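Local structure of glycosylation Associate Protein 1 (Streptococcus agalactiae serotype V, 6OYC) at residues Glu214-Tyr219 with Ala240-Asn245. The protein probably takes part, with partner Gap proteins, in the glycosylation and accessory Sec-dependent secretion of bacterial surface proteins, and may bind sugars. Sequence-based numbering, arbitrary orientation.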
ATOM      1  N   GLU A 214       0.395  26.016   5.830  1.00 29.65           N
ATOM      2  CA  GLU A 214      -0.134  26.852   6.911  1.00 33.57           C
ATOM      3  C   GLU A 214      -0.742  25.990   8.009  1.00 32.08           C
ATOM      4  O   GLU A 214      -0.444  26.170   9.196  1.00 31.98           O
ATOM      5  CB  GLU A 214      -1.171  27.838   6.362  1.00 31.52           C
ATOM      6  CG  GLU A 214      -1.929  28.573   7.455  1.00 33.40           C
ATOM      7  CD  GLU A 214      -2.978  29.538   6.927  1.00 33.56           C
ATOM      8  OE1 GLU A 214      -2.780  30.158   5.856  1.00 29.95           O
ATOM      9  OE2 GLU A 214      -4.020  29.670   7.597  1.00 34.84           O
ATOM     10  N   LYS A 215      -1.577  25.018   7.623  1.00 33.46           N
ATOM     11  CA  LYS A 215      -2.143  24.111   8.616  1.00 34.01           C
ATOM     12  C   LYS A 215      -1.052  23.320   9.331  1.00 31.86           C
ATOM     13  O   LYS A 215      -1.107  23.150  10.553  1.00 33.26           O
ATOM     14  CB  LYS A 215      -3.157  23.174   7.960  1.00 34.90           C
ATOM     15  CG  LYS A 215      -4.357  23.891   7.385  1.00 33.25           C
ATOM     16  CD  LYS A 215      -5.021  24.766   8.445  1.00 36.09           C
ATOM     17  CE  LYS A 215      -5.712  23.936   9.511  1.00 38.74           C
ATOM     18  NZ  LYS A 215      -6.073  24.747  10.726  1.00 45.50           N
ATOM     19  N   TYR A 216      -0.032  22.852   8.603  1.00 32.76           N
ATOM     20  CA  TYR A 216       1.021  22.087   9.274  1.00 33.86           C
ATOM     21  C   TYR A 216       1.781  22.945  10.284  1.00 37.13           C
ATOM     22  O   TYR A 216       2.051  22.511  11.415  1.00 34.96           O
ATOM     23  CB  TYR A 216       2.007  21.486   8.277  1.00 30.69           C
ATOM     24  CG  TYR A 216       3.147  20.840   9.020  1.00 33.01           C
ATOM     25  CD1 TYR A 216       2.934  19.694   9.776  1.00 34.57           C
ATOM     26  CD2 TYR A 216       4.419  21.399   9.021  1.00 32.64           C
ATOM     27  CE1 TYR A 216       3.957  19.092  10.483  1.00 34.36           C
ATOM     28  CE2 TYR A 216       5.460  20.805   9.727  1.00 33.67           C
ATOM     29  CZ  TYR A 216       5.219  19.651  10.464  1.00 38.61           C
ATOM     30  OH  TYR A 216       6.228  19.037  11.183  1.00 39.19           O
ATOM     31  N   LEU A 217       2.166  24.162   9.891  1.00 34.08           N
ATOM     32  CA  LEU A 217       2.933  24.972  10.827  1.00 36.86           C
ATOM     33  C   LEU A 217       2.108  25.297  12.068  1.00 37.50           C
ATOM     34  O   LEU A 217       2.645  25.319  13.179  1.00 36.14           O
ATOM     35  CB  LEU A 217       3.451  26.231  10.135  1.00 37.85           C
ATOM     36  CG  LEU A 217       4.376  25.872   8.965  1.00 43.29           C
ATOM     37  CD1 LEU A 217       4.867  27.116   8.244  1.00 51.93           C
ATOM     38  CD2 LEU A 217       5.550  24.984   9.389  1.00 45.63           C
ATOM     39  N   THR A 218       0.796  25.474  11.915  1.00 36.86           N
ATOM     40  CA  THR A 218      -0.049  25.610  13.094  1.00 36.15           C
ATOM     41  C   THR A 218      -0.001  24.355  13.959  1.00 38.64           C
ATOM     42  O   THR A 218       0.104  24.452  15.190  1.00 41.30           O
ATOM     43  CB  THR A 218      -1.488  25.916  12.688  1.00 37.44           C
ATOM     44  OG1 THR A 218      -1.547  27.194  12.040  1.00 34.51           O
ATOM     45  CG2 THR A 218      -2.387  25.921  13.913  1.00 32.73           C
ATOM     46  N   TYR A 219      -0.077  23.166  13.341  1.00 34.61           N
ATOM     47  CA  TYR A 219       0.010  21.931  14.120  1.00 34.12           C
ATOM     48  C   TYR A 219       1.333  21.877  14.870  1.00 35.66           C
ATOM     49  O   TYR A 219       1.386  21.516  16.051  1.00 36.03           O
ATOM     50  CB  TYR A 219      -0.131  20.697  13.213  1.00 33.31           C
ATOM     51  CG  TYR A 219       0.023  19.377  13.974  1.00 35.09           C
ATOM     52  CD1 TYR A 219      -1.081  18.751  14.550  1.00 36.02           C
ATOM     53  CD2 TYR A 219       1.270  18.773  14.137  1.00 31.63           C
ATOM     54  CE1 TYR A 219      -0.949  17.556  15.264  1.00 35.67           C
ATOM     55  CE2 TYR A 219       1.413  17.574  14.862  1.00 30.48           C
ATOM     56  CZ  TYR A 219       0.298  16.978  15.414  1.00 35.67           C
ATOM     57  OH  TYR A 219       0.413  15.798  16.121  1.00 36.16           O
ATOM     58  N   ALA A 240      10.685  20.212   2.546  1.00 33.03           N
ATOM     59  CA  ALA A 240      11.146  21.587   2.684  1.00 37.98           C
ATOM     60  C   ALA A 240      10.386  22.323   3.783  1.00 42.20           C
ATOM     61  O   ALA A 240      10.994  23.050   4.580  1.00 48.59           O
ATOM     62  CB  ALA A 240      11.036  22.334   1.353  1.00 29.81           C
ATOM     63  N   PHE A 241       9.073  22.138   3.874  1.00 38.32           N
ATOM     64  CA  PHE A 241       8.369  22.835   4.946  1.00 43.32           C
ATOM     65  C   PHE A 241       8.228  22.013   6.222  1.00 42.75           C
ATOM     66  O   PHE A 241       7.824  22.564   7.244  1.00 45.66           O
ATOM     67  CB  PHE A 241       6.989  23.345   4.478  1.00 36.34           C
ATOM     68  CG  PHE A 241       6.027  22.263   4.045  1.00 34.73           C
ATOM     69  CD1 PHE A 241       5.210  21.626   4.966  1.00 35.22           C
ATOM     70  CD2 PHE A 241       5.908  21.929   2.714  1.00 32.00           C
ATOM     71  CE1 PHE A 241       4.301  20.663   4.571  1.00 32.97           C
ATOM     72  CE2 PHE A 241       5.004  20.959   2.306  1.00 37.44           C
ATOM     73  CZ  PHE A 241       4.197  20.323   3.241  1.00 34.44           C
ATOM     74  N   ILE A 242       8.568  20.731   6.219  1.00 40.84           N
ATOM     75  CA  ILE A 242       8.565  19.944   7.451  1.00 41.17           C
ATOM     76  C   ILE A 242       9.940  19.925   8.094  1.00 44.95           C
ATOM     77  O   ILE A 242      10.077  20.147   9.295  1.00 46.24           O
ATOM     78  CB  ILE A 242       8.063  18.507   7.188  1.00 44.00           C
ATOM     79  CG1 ILE A 242       6.589  18.495   6.800  1.00 39.36           C
ATOM     80  CG2 ILE A 242       8.250  17.646   8.433  1.00 39.03           C
ATOM     81  CD1 ILE A 242       6.134  17.096   6.436  1.00 40.73           C
ATOM     82  N   VAL A 243      10.971  19.642   7.305  1.00 45.96           N
ATOM     83  CA  VAL A 243      12.322  19.518   7.836  1.00 49.64           C
ATOM     84  C   VAL A 243      13.009  20.878   7.900  1.00 58.70           C
ATOM     85  O   VAL A 243      13.733  21.167   8.853  1.00 60.51           O
ATOM     86  CB  VAL A 243      13.125  18.505   6.994  1.00 45.31           C
ATOM     87  CG1 VAL A 243      14.517  18.328   7.549  1.00 45.50           C
ATOM     88  CG2 VAL A 243      12.413  17.165   6.963  1.00 43.82           C
ATOM     89  N   GLY A 244      12.782  21.745   6.911  1.00 57.33           N
ATOM     90  CA  GLY A 244      13.383  23.069   6.959  1.00 65.34           C
ATOM     91  C   GLY A 244      12.952  23.863   8.179  1.00 68.52           C
ATOM     92  O   GLY A 244      13.726  24.651   8.726  1.00 73.48           O
ATOM     93  N   ASN A 245      11.723  23.649   8.639  1.00 72.25           N
ATOM     94  CA  ASN A 245      11.147  24.414   9.742  1.00 81.89           C
ATOM     95  C   ASN A 245      11.215  23.660  11.066  1.00 82.87           C
ATOM     96  O   ASN A 245      10.296  23.787  11.881  1.00 83.99           O
ATOM     97  CB  ASN A 245       9.693  24.772   9.425  1.00 79.80           C
ATOM     98  CG  ASN A 245       9.516  25.469   8.081  1.00 83.76           C
ATOM     99  OD1 ASN A 245       8.459  25.375   7.460  1.00 82.81           O
ATOM    100  ND2 ASN A 245      10.550  26.185   7.638  1.00142.92           N
TER
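The ring of Y216 receives I242 on one face. CG1 of I242 lies 4.2 Å from the centroid of the Y216 ring, 22° off the normal, in a CH-pi contact offset toward the rim. The carbonyl of F241 approaches the same tyrosine obliquely, with F241 O 3.9 Å from Y216 CE2. The F241 ring is met at its edge, near its plane, by Y216 CD2. This is a loose apolar touch, with Y216 CD2 4.1 Å from F241 CD1.

Y216 reaches across because its CG is anti to the backbone N (chi1 174°). The tyrosine side chain crosses I242 at about a right angle, and Y216 OH lies 3.7 Å from I242 CG2. F241 instead has CG between its backbone N and carbonyl carbon (chi1 62°), which turns the ring back toward helix 208-223, where its edge meets Y216. The F241 side chain also touches E209 and R213 of that helix. Beside it, L217 brings its CD2 branch to 4.0 Å from F241 O. L217 also borders N245, which is poorly ordered, so the detail there is doubtful.

The contact joins helix 208-223 to the short helix 239-242. These helices flank strand 229-233 in the chain, a strand of the parallel sheet that fits the GT-B relationship of the family. Y216 also touches I230 of that strand, and I242 touches V232. L53 adds to the apolar surroundings of F241 and I242.

No hydrogen bond links the two segments. Y216 OH is buried here and has no polar partner in the model, so the tyrosine contributes mainly through its ring. The chemistry implies that apolar and CH-pi contacts carry this helix pairing.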